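Local structure of LYND (Lyngbya aestuarii, 4V1T) at residues 637-640 with 641-644; 166-169 with 170-174; 93-96 with 97-101; 700-703 with 704-707. The protein probably catalyses the ATP- and magnesium-dependent cyclodehydration of cysteine residues to thiazolines in cyanobactin precursor peptides, as a YcaO-family heterocyclase. All blocks are in the same frame, centred on the assembly; numbering follows the deposited sequence.

Contact 1. Residues 637-640 with 641-644; sequences AVTE and VNQI. With MG (magnesium ion), chain N.
Glu-640 and Gln-643 lie one turn apart on helix 630-649 of the YcaO domain, where the carboxylate of the first belongs to the nucleotide and magnesium site. Metal coordination comes first. OE2 of Glu-640 binds the magnesium ion at 2.0 Å, and waters 2, 3 and 4 occupy three more coordination positions. The other oxygen, OE1, is not a ligand; it takes a proton from metal-bound water 2, 2.6 Å from OE1, so one carboxylate holds the ion both directly and through its hydration shell. Hydrogen bonds from Lys-409 to OE2 and from the backbone N of Phe-624 to OE1 probably limit its rotation, and bound ADP touches it.

Polar links through water come second. Water 1 lies 2.7 Å from OE1 of Gln-643 and also approaches OE2 of Glu-640; carboxylate and amide planes are 30° apart. NE2 of Gln-643 is hydrogen-bonded to OG of Ser-407, a bond that probably holds the amide in place as a second-shell group.

Backbone bonds keep the turn helical, from Gln-643 N to Thr-639 O and from Ile-644 N to Glu-640 O, whereas the bond from Asn-642 N to Val-638 O is weak and a wider pi-type turn follows at 642-644. On another side, Val-638 and Val-641 pack on Leu-592, and OD1 of Asn-642 bonds to Tyr-585.

The stem of the glutamate also makes an apolar contact. With CG anti to the backbone N (chi1 -154°), the chain runs out extended past Ile-644, whose CD1 comes to 3.9 Å from CG of Glu-640.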
loop_
_atom_site.group_PDB
_atom_site.type_symbol
_atom_site.label_atom_id
_atom_site.label_comp_id
_atom_site.label_asym_id
_atom_site.label_seq_id
_atom_site.Cartn_x
_atom_site.Cartn_y
_atom_site.Cartn_z
ATOM N N ALA B 637 -21.386 -16.743 5.418
ATOM C CA ALA B 637 -21.329 -18.146 5.031
ATOM C C ALA B 637 -20.748 -18.303 3.635
ATOM O O ALA B 637 -19.813 -19.070 3.409
ATOM C CB ALA B 637 -22.719 -18.764 5.096
ATOM N N VAL B 638 -21.299 -17.552 2.696
ATOM C CA VAL B 638 -20.965 -17.740 1.294
ATOM C C VAL B 638 -19.581 -17.193 0.945
ATOM O O VAL B 638 -18.954 -17.677 0.005
ATOM C CB VAL B 638 -22.041 -17.104 0.400
ATOM C CG1 VAL B 638 -21.905 -15.570 0.346
ATOM C CG2 VAL B 638 -21.974 -17.696 -0.970
ATOM N N THR B 639 -19.103 -16.190 1.688
ATOM C CA THR B 639 -17.746 -15.683 1.474
ATOM C C THR B 639 -16.726 -16.615 2.135
ATOM O O THR B 639 -15.550 -16.637 1.766
ATOM C CB THR B 639 -17.559 -14.249 2.011
ATOM O OG1 THR B 639 -18.020 -14.174 3.356
ATOM C CG2 THR B 639 -18.318 -13.245 1.160
ATOM N N GLU B 640 -17.176 -17.395 3.108
ATOM C CA GLU B 640 -16.296 -18.376 3.720
ATOM C C GLU B 640 -16.058 -19.558 2.764
ATOM O O GLU B 640 -14.965 -20.140 2.759
ATOM C CB GLU B 640 -16.872 -18.883 5.057
ATOM C CG GLU B 640 -15.795 -19.369 6.016
ATOM C CD GLU B 640 -16.302 -19.604 7.419
ATOM O OE1 GLU B 640 -16.958 -20.646 7.673
ATOM O OE2 GLU B 640 -16.028 -18.735 8.272
ATOM N N VAL B 641 -17.064 -19.916 1.961
ATOM C CA VAL B 641 -16.887 -21.025 1.022
ATOM C C VAL B 641 -15.932 -20.549 -0.053
ATOM O O VAL B 641 -15.105 -21.326 -0.527
ATOM C CB VAL B 641 -18.218 -21.578 0.402
ATOM C CG1 VAL B 641 -19.344 -21.570 1.413
ATOM C CG2 VAL B 641 -18.638 -20.820 -0.828
ATOM N N ASN B 642 -16.049 -19.270 -0.428
ATOM C CA ASN B 642 -15.088 -18.633 -1.326
ATOM C C ASN B 642 -13.690 -18.766 -0.759
ATOM O O ASN B 642 -12.770 -19.229 -1.434
ATOM C CB ASN B 642 -15.398 -17.140 -1.520
ATOM C CG ASN B 642 -16.647 -16.891 -2.342
ATOM O OD1 ASN B 642 -17.139 -17.772 -3.044
ATOM N ND2 ASN B 642 -17.161 -15.665 -2.271
ATOM N N GLN B 643 -13.558 -18.358 0.498
ATOM C CA GLN B 643 -12.287 -18.351 1.211
ATOM C C GLN B 643 -11.627 -19.733 1.247
ATOM O O GLN B 643 -10.441 -19.873 0.964
ATOM C CB GLN B 643 -12.526 -17.837 2.636
ATOM C CG GLN B 643 -11.327 -17.839 3.557
ATOM C CD GLN B 643 -11.685 -17.335 4.947
ATOM O OE1 GLN B 643 -12.735 -17.672 5.491
ATOM N NE2 GLN B 643 -10.821 -16.519 5.525
ATOM N N ILE B 644 -12.409 -20.747 1.596
ATOM C CA ILE B 644 -11.887 -22.109 1.757
ATOM C C ILE B 644 -11.586 -22.799 0.422
ATOM O O ILE B 644 -10.576 -23.484 0.290
ATOM C CB ILE B 644 -12.893 -22.985 2.536
ATOM C CG1 ILE B 644 -13.042 -22.472 3.966
ATOM C CG2 ILE B 644 -12.452 -24.448 2.563
ATOM C CD1 ILE B 644 -14.399 -22.757 4.578
HETATM MG MG MG N . -16.067 -18.444 10.291
HETATM O O HOH W 1 -13.085 -17.834 8.140
HETATM O O HOH W 2 -17.063 -20.470 10.300
HETATM O O HOH W 3 -18.027 -17.787 9.855
HETATM O O HOH W 4 -16.800 -18.289 12.209
#

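Contact 2. Residues 166-169 with 170-174; sequences LAKI and NKQAL
Asn-170 meets the preceding turn of helix 165-176 first through its CB, which lies 3.2 Å from Leu-166 O and 3.5 Å from Ala-167 O. From there CG turns anti to the backbone N (chi1 -175°), carrying the amide away from the turn. Its two ends have different partners. ND2 donates to water 5 at 3.1 Å, but the same water is modelled so close to Ala-167 O, at 2.4 Å, that the bridge to the backbone is doubtful in detail. OD1 accepts the backbone N-H of Trp-204, next to the zinc ligand Cys-203.

Along the backbone, Asn-170 N to Leu-166 O is 2.8 Å, and Gln-172 N to Lys-168 O is nearly straight at 167°. On the exposed side, the extended chain of Lys-168 bends at its last torsion and passes obliquely by Gln-172, CE to NE2 4.0 Å. Leu-166 and Ile-169 instead face the sheet, against Val-156 of strand 154-157, with Leu-182 and Trp-180 of the next strand beside them.

This is the helix of a beta-alpha-beta crossover, strands 154-157 and 180-184 being its partners, with Asn-170 beside the four-cysteine zinc site.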
loop_
_atom_site.group_PDB
_atom_site.type_symbol
_atom_site.label_atom_id
_atom_site.label_comp_id
_atom_site.label_asym_id
_atom_site.label_seq_id
_atom_site.Cartn_x
_atom_site.Cartn_y
_atom_site.Cartn_z
ATOM N N LEU B 166 22.380 -9.298 25.332
ATOM C CA LEU B 166 21.640 -8.060 25.133
ATOM C C LEU B 166 20.682 -7.793 26.293
ATOM O O LEU B 166 20.326 -6.647 26.563
ATOM C CB LEU B 166 20.886 -8.092 23.809
ATOM C CG LEU B 166 21.770 -8.158 22.562
ATOM C CD1 LEU B 166 20.918 -8.318 21.323
ATOM C CD2 LEU B 166 22.658 -6.936 22.432
ATOM N N ALA B 167 20.282 -8.851 26.987
ATOM C CA ALA B 167 19.383 -8.710 28.118
ATOM C C ALA B 167 20.067 -7.920 29.225
ATOM O O ALA B 167 19.469 -7.038 29.841
ATOM C CB ALA B 167 18.949 -10.074 28.624
ATOM N N LYS B 168 21.337 -8.233 29.462
ATOM C CA LYS B 168 22.116 -7.545 30.482
ATOM C C LYS B 168 22.385 -6.093 30.079
ATOM O O LYS B 168 22.298 -5.178 30.898
ATOM C CB LYS B 168 23.437 -8.276 30.719
ATOM C CG LYS B 168 24.287 -7.661 31.816
ATOM C CD LYS B 168 25.647 -8.330 31.901
ATOM C CE LYS B 168 26.462 -7.775 33.061
ATOM N NZ LYS B 168 25.891 -8.152 34.391
ATOM N N ILE B 169 22.731 -5.884 28.819
ATOM C CA ILE B 169 22.985 -4.533 28.343
ATOM C C ILE B 169 21.715 -3.689 28.497
ATOM O O ILE B 169 21.765 -2.531 28.924
ATOM C CB ILE B 169 23.456 -4.536 26.877
ATOM C CG1 ILE B 169 24.847 -5.166 26.789
ATOM C CG2 ILE B 169 23.464 -3.111 26.308
ATOM C CD1 ILE B 169 25.380 -5.290 25.371
ATOM N N ASN B 170 20.583 -4.299 28.157
ATOM C CA ASN B 170 19.284 -3.663 28.287
ATOM C C ASN B 170 18.955 -3.313 29.746
ATOM O O ASN B 170 18.330 -2.289 30.023
ATOM C CB ASN B 170 18.204 -4.578 27.710
ATOM C CG ASN B 170 16.836 -3.934 27.702
ATOM O OD1 ASN B 170 16.634 -2.901 27.078
ATOM N ND2 ASN B 170 15.887 -4.545 28.391
ATOM N N LYS B 171 19.380 -4.157 30.676
ATOM C CA LYS B 171 19.086 -3.927 32.090
ATOM C C LYS B 171 19.889 -2.769 32.647
ATOM O O LYS B 171 19.362 -1.955 33.404
ATOM C CB LYS B 171 19.369 -5.181 32.911
ATOM C CG LYS B 171 18.295 -6.249 32.805
ATOM C CD LYS B 171 16.954 -5.727 33.298
ATOM C CE LYS B 171 16.223 -6.740 34.170
ATOM N NZ LYS B 171 15.190 -6.083 35.022
ATOM N N GLN B 172 21.169 -2.712 32.292
ATOM C CA GLN B 172 22.029 -1.623 32.722
ATOM C C GLN B 172 21.574 -0.312 32.110
ATOM O O GLN B 172 21.585 0.713 32.776
ATOM C CB GLN B 172 23.482 -1.895 32.331
ATOM C CG GLN B 172 24.135 -3.022 33.108
ATOM C CD GLN B 172 25.585 -3.231 32.715
ATOM O OE1 GLN B 172 25.992 -2.893 31.605
ATOM N NE2 GLN B 172 26.375 -3.783 33.627
ATOM N N ALA B 173 21.184 -0.358 30.837
ATOM C CA ALA B 173 20.764 0.843 30.119
ATOM C C ALA B 173 19.514 1.451 30.749
ATOM O O ALA B 173 19.390 2.663 30.843
ATOM C CB ALA B 173 20.521 0.522 28.654
ATOM N N LEU B 174 18.594 0.599 31.187
ATOM C CA LEU B 174 17.368 1.075 31.815
ATOM C C LEU B 174 17.633 1.697 33.184
ATOM O O LEU B 174 16.998 2.688 33.553
ATOM C CB LEU B 174 16.361 -0.067 31.947
ATOM C CG LEU B 174 15.702 -0.542 30.647
ATOM C CD1 LEU B 174 14.835 -1.760 30.925
ATOM C CD2 LEU B 174 14.875 0.552 29.999
HETATM O O HOH W 5 17.068 -7.148 29.656
#

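Contact 3. Residues 93-96 with 97-101; sequences AAFW and SELGI
Phe-95, Trp-96 and Leu-99 gather their side chains along the last turn of helix 90-98, which ends in a Schellman motif at Gly-100. The two aromatic rings prepare the surface that Leu-99 meets, the edge of the phenyl ring set over one face of the indole: CD2 of Phe-95 stands 3.9 Å above the plane of the Trp-96 ring, over its centre, while CD2 of Trp-96 lies in the phenyl plane. Their first torsions make this possible between neighbours in sequence. CG of Phe-95 is anti to the backbone N (chi1 -172°), whereas CG of Trp-96 is anti to the carbonyl carbon (chi1 -64°).

Leu-99 lies alongside both, pointing the same way. One methyl, CD1, does the touching, reaching 3.7 Å from CE2 of Phe-95 and 3.7 Å from CZ3 of Trp-96, obliquely to each ring. This cluster faces a subunit interface: Leu-249 of the second subunit packs on both rings, and helix 250-275 of the same chain meets Trp-96. Glu-98 points its extended chain to the same neighbour, with OE1 bonded to Ser-188 and Ser-296 of the second subunit.

Ser-97 turns back along the helix. Its hydroxyl lies 3.0 Å from Ala-93 O and 3.1 Å from Ala-94 O, so that one proton has two acceptors near it.

The cap ends the helix. Gly-100 has a positive phi of 83°, a backbone shape that glycine adopts readily, and beyond it CB of Ile-101 comes within 4.3 Å of CB of Trp-96. Ile-101 N donates to Trp-96 O at 2.9 Å.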
loop_
_atom_site.group_PDB
_atom_site.type_symbol
_atom_site.label_atom_id
_atom_site.label_comp_id
_atom_site.label_asym_id
_atom_site.label_seq_id
_atom_site.Cartn_x
_atom_site.Cartn_y
_atom_site.Cartn_z
ATOM N N ALA B 93 28.051 20.357 5.686
ATOM C CA ALA B 93 27.136 21.406 6.112
ATOM C C ALA B 93 25.828 21.310 5.355
ATOM O O ALA B 93 24.754 21.523 5.928
ATOM C CB ALA B 93 27.756 22.782 5.918
ATOM N N ALA B 94 25.916 20.991 4.069
ATOM C CA ALA B 94 24.731 20.875 3.217
ATOM C C ALA B 94 23.842 19.723 3.673
ATOM O O ALA B 94 22.623 19.821 3.646
ATOM C CB ALA B 94 25.142 20.684 1.769
ATOM N N PHE B 95 24.455 18.626 4.092
ATOM C CA PHE B 95 23.698 17.483 4.568
ATOM C C PHE B 95 22.851 17.861 5.769
ATOM O O PHE B 95 21.680 17.498 5.862
ATOM C CB PHE B 95 24.628 16.323 4.914
ATOM C CG PHE B 95 23.900 15.049 5.229
ATOM C CD1 PHE B 95 23.573 14.151 4.221
ATOM C CD2 PHE B 95 23.517 14.765 6.517
ATOM C CE1 PHE B 95 22.896 12.994 4.514
ATOM C CE2 PHE B 95 22.823 13.598 6.812
ATOM C CZ PHE B 95 22.520 12.715 5.809
ATOM N N TRP B 96 23.443 18.625 6.679
ATOM C CA TRP B 96 22.776 18.998 7.913
ATOM C C TRP B 96 21.789 20.135 7.729
ATOM O O TRP B 96 20.739 20.156 8.369
ATOM C CB TRP B 96 23.819 19.327 8.984
ATOM C CG TRP B 96 24.642 18.110 9.335
ATOM C CD1 TRP B 96 25.991 17.957 9.188
ATOM C CD2 TRP B 96 24.154 16.861 9.839
ATOM N NE1 TRP B 96 26.371 16.699 9.577
ATOM C CE2 TRP B 96 25.265 16.001 9.976
ATOM C CE3 TRP B 96 22.888 16.386 10.181
ATOM C CZ2 TRP B 96 25.150 14.699 10.458
ATOM C CZ3 TRP B 96 22.769 15.093 10.653
ATOM C CH2 TRP B 96 23.895 14.261 10.788
ATOM N N SER B 97 22.105 21.074 6.845
ATOM C CA SER B 97 21.193 22.186 6.586
ATOM C C SER B 97 19.954 21.671 5.878
ATOM O O SER B 97 18.876 22.214 6.050
ATOM C CB SER B 97 21.854 23.295 5.755
ATOM O OG SER B 97 22.379 22.814 4.531
ATOM N N GLU B 98 20.115 20.614 5.087
ATOM C CA GLU B 98 18.994 20.016 4.377
ATOM C C GLU B 98 18.034 19.330 5.349
ATOM O O GLU B 98 16.843 19.204 5.077
ATOM C CB GLU B 98 19.492 19.016 3.339
ATOM C CG GLU B 98 18.468 18.707 2.267
ATOM C CD GLU B 98 19.001 17.744 1.241
ATOM O OE1 GLU B 98 19.068 16.545 1.565
ATOM O OE2 GLU B 98 19.360 18.179 0.128
ATOM N N LEU B 99 18.560 18.896 6.486
ATOM C CA LEU B 99 17.733 18.328 7.546
ATOM C C LEU B 99 17.169 19.418 8.456
ATOM O O LEU B 99 16.519 19.127 9.447
ATOM C CB LEU B 99 18.549 17.324 8.360
ATOM C CG LEU B 99 18.837 16.007 7.636
ATOM C CD1 LEU B 99 19.896 15.209 8.383
ATOM C CD2 LEU B 99 17.560 15.199 7.479
ATOM N N GLY B 100 17.441 20.670 8.110
ATOM C CA GLY B 100 16.934 21.807 8.859
ATOM C C GLY B 100 17.782 22.152 10.071
ATOM O O GLY B 100 17.299 22.800 10.987
ATOM N N ILE B 101 19.044 21.719 10.073
ATOM C CA ILE B 101 19.955 21.969 11.187
ATOM C C ILE B 101 21.011 23.004 10.816
ATOM O O ILE B 101 21.660 22.892 9.773
ATOM C CB ILE B 101 20.687 20.690 11.614
ATOM C CG1 ILE B 101 19.698 19.547 11.896
ATOM C CG2 ILE B 101 21.548 20.975 12.832
ATOM C CD1 ILE B 101 18.719 19.829 13.026
#

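Contact 4. Residues 700-703 with 704-707; sequences DVMT and CVNI
Met-702 and Val-705 lie side by side on helix 697-710, with the methionine methyl CE 3.6 Å from CG1 of Val-705. That same CG1 sits between the backbone N and the carbonyl carbon (chi1 67°), a rotation that brings it so near Met-702 O that the approach looks strained. Met-702 lies at the border of the packed region, whereas Val-705 is buried against Thr-500 and Thr-715 of neighbouring loops. The rest of the buried face is formed by Val-701 and Cys-704, where both side chains meet Leu-543 of helix 538-561 and the cysteine also touches Phe-546 and Met-547. Cys-704 SG extends back to 3.4 Å from Asp-700 O.

These two turns belong to an amphipathic alpha-helix of the YcaO domain, its backbone bonds running from Val-705 N to Val-701 O at 2.8 Å and from Ile-707 N to Thr-703 O at 3.1 Å. Asp-700 is buried yet well paired, by a salt bridge to Lys-335 and a bond from the backbone N of Ser-694.

Contacts are sparser toward solvent. Thr-703 and Ile-707 run alongside one another, but CG2 of the threonine and CD1 of the isoleucine remain 4.1 Å apart; the threonine hydroxyl bonds to Thr-699 O. Exposed Asn-706 curls back toward Met-702 O, although the very short spacing modelled there for its amide makes the details doubtful. The backbone bond from Asn-706 N to Met-702 O is weak, at 3.4 Å.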
loop_
_atom_site.group_PDB
_atom_site.type_symbol
_atom_site.label_atom_id
_atom_site.label_comp_id
_atom_site.label_asym_id
_atom_site.label_seq_id
_atom_site.Cartn_x
_atom_site.Cartn_y
_atom_site.Cartn_z
ATOM N N ASP B 700 -27.268 -4.414 20.579
ATOM C CA ASP B 700 -27.335 -5.700 19.902
ATOM C C ASP B 700 -26.772 -6.843 20.736
ATOM O O ASP B 700 -27.300 -7.942 20.676
ATOM C CB ASP B 700 -26.614 -5.641 18.557
ATOM C CG ASP B 700 -27.465 -5.022 17.470
ATOM O OD1 ASP B 700 -28.494 -4.399 17.801
ATOM O OD2 ASP B 700 -27.108 -5.156 16.282
ATOM N N VAL B 701 -25.720 -6.590 21.517
ATOM C CA VAL B 701 -25.150 -7.649 22.355
ATOM C C VAL B 701 -26.053 -7.914 23.556
ATOM O O VAL B 701 -26.202 -9.056 23.979
ATOM C CB VAL B 701 -23.703 -7.341 22.843
ATOM C CG1 VAL B 701 -22.861 -6.777 21.718
ATOM C CG2 VAL B 701 -23.691 -6.400 24.036
ATOM N N MET B 702 -26.654 -6.856 24.099
ATOM C CA MET B 702 -27.563 -7.011 25.220
ATOM C C MET B 702 -28.842 -7.706 24.750
ATOM O O MET B 702 -29.553 -8.322 25.540
ATOM C CB MET B 702 -27.866 -5.660 25.890
ATOM C CG MET B 702 -26.673 -5.039 26.631
ATOM S SD MET B 702 -25.681 -6.211 27.609
ATOM C CE MET B 702 -26.811 -6.604 28.950
ATOM N N THR B 703 -29.116 -7.624 23.456
ATOM C CA THR B 703 -30.198 -8.395 22.867
ATOM C C THR B 703 -29.824 -9.877 22.838
ATOM O O THR B 703 -30.656 -10.746 23.093
ATOM C CB THR B 703 -30.508 -7.927 21.437
ATOM O OG1 THR B 703 -30.751 -6.519 21.443
ATOM C CG2 THR B 703 -31.735 -8.653 20.881
ATOM N N CYS B 704 -28.563 -10.148 22.526
ATOM C CA CYS B 704 -28.061 -11.507 22.445
ATOM C C CYS B 704 -27.938 -12.167 23.813
ATOM O O CYS B 704 -28.215 -13.365 23.962
ATOM C CB CYS B 704 -26.707 -11.521 21.731
ATOM S SG CYS B 704 -26.804 -11.193 19.951
ATOM N N VAL B 705 -27.509 -11.402 24.809
ATOM C CA VAL B 705 -27.353 -11.945 26.150
ATOM C C VAL B 705 -28.707 -12.393 26.711
ATOM O O VAL B 705 -28.801 -13.404 27.416
ATOM C CB VAL B 705 -26.695 -10.927 27.105
ATOM C CG1 VAL B 705 -27.611 -9.761 27.344
ATOM C CG2 VAL B 705 -26.370 -11.568 28.437
ATOM N N ASN B 706 -29.753 -11.640 26.380
ATOM C CA ASN B 706 -31.094 -11.936 26.860
ATOM C C ASN B 706 -31.761 -13.082 26.102
ATOM O O ASN B 706 -32.509 -13.861 26.686
ATOM C CB ASN B 706 -31.958 -10.684 26.798
ATOM C CG ASN B 706 -31.554 -9.655 27.840
ATOM O OD1 ASN B 706 -31.619 -9.914 29.039
ATOM N ND2 ASN B 706 -31.125 -8.486 27.385
ATOM N N ILE B 707 -31.483 -13.187 24.807
ATOM C CA ILE B 707 -31.963 -14.317 24.015
ATOM C C ILE B 707 -31.382 -15.625 24.547
ATOM O O ILE B 707 -32.071 -16.638 24.620
ATOM C CB ILE B 707 -31.598 -14.157 22.522
ATOM C CG1 ILE B 707 -32.502 -13.111 21.883
ATOM C CG2 ILE B 707 -31.751 -15.477 21.766
ATOM C CD1 ILE B 707 -32.080 -12.701 20.478
#

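How the contacts relate
Each contact joins adjacent turns of its own helix, contact 3 at a helix end, and the four serve different parts of the chain. Contacts 1 and 4 both belong to the YcaO domain, with centres 27 Å apart and nearest atoms about 16 Å apart. Contact 1 enters the nucleotide site directly, the side chain of Glu-640 being about 3 Å from ADP, whereas that of Val-701 in contact 4 is about 12 Å from it. Contact 2 belongs instead to the zinc region, with the side chain of Asn-170 about 6 Å from the metal and 49 Å between its centre and that of contact 1. Contact 3, on the subunit interface, lies across the chain's centre from contacts 1 and 4, its centre 55 and 61 Å from theirs.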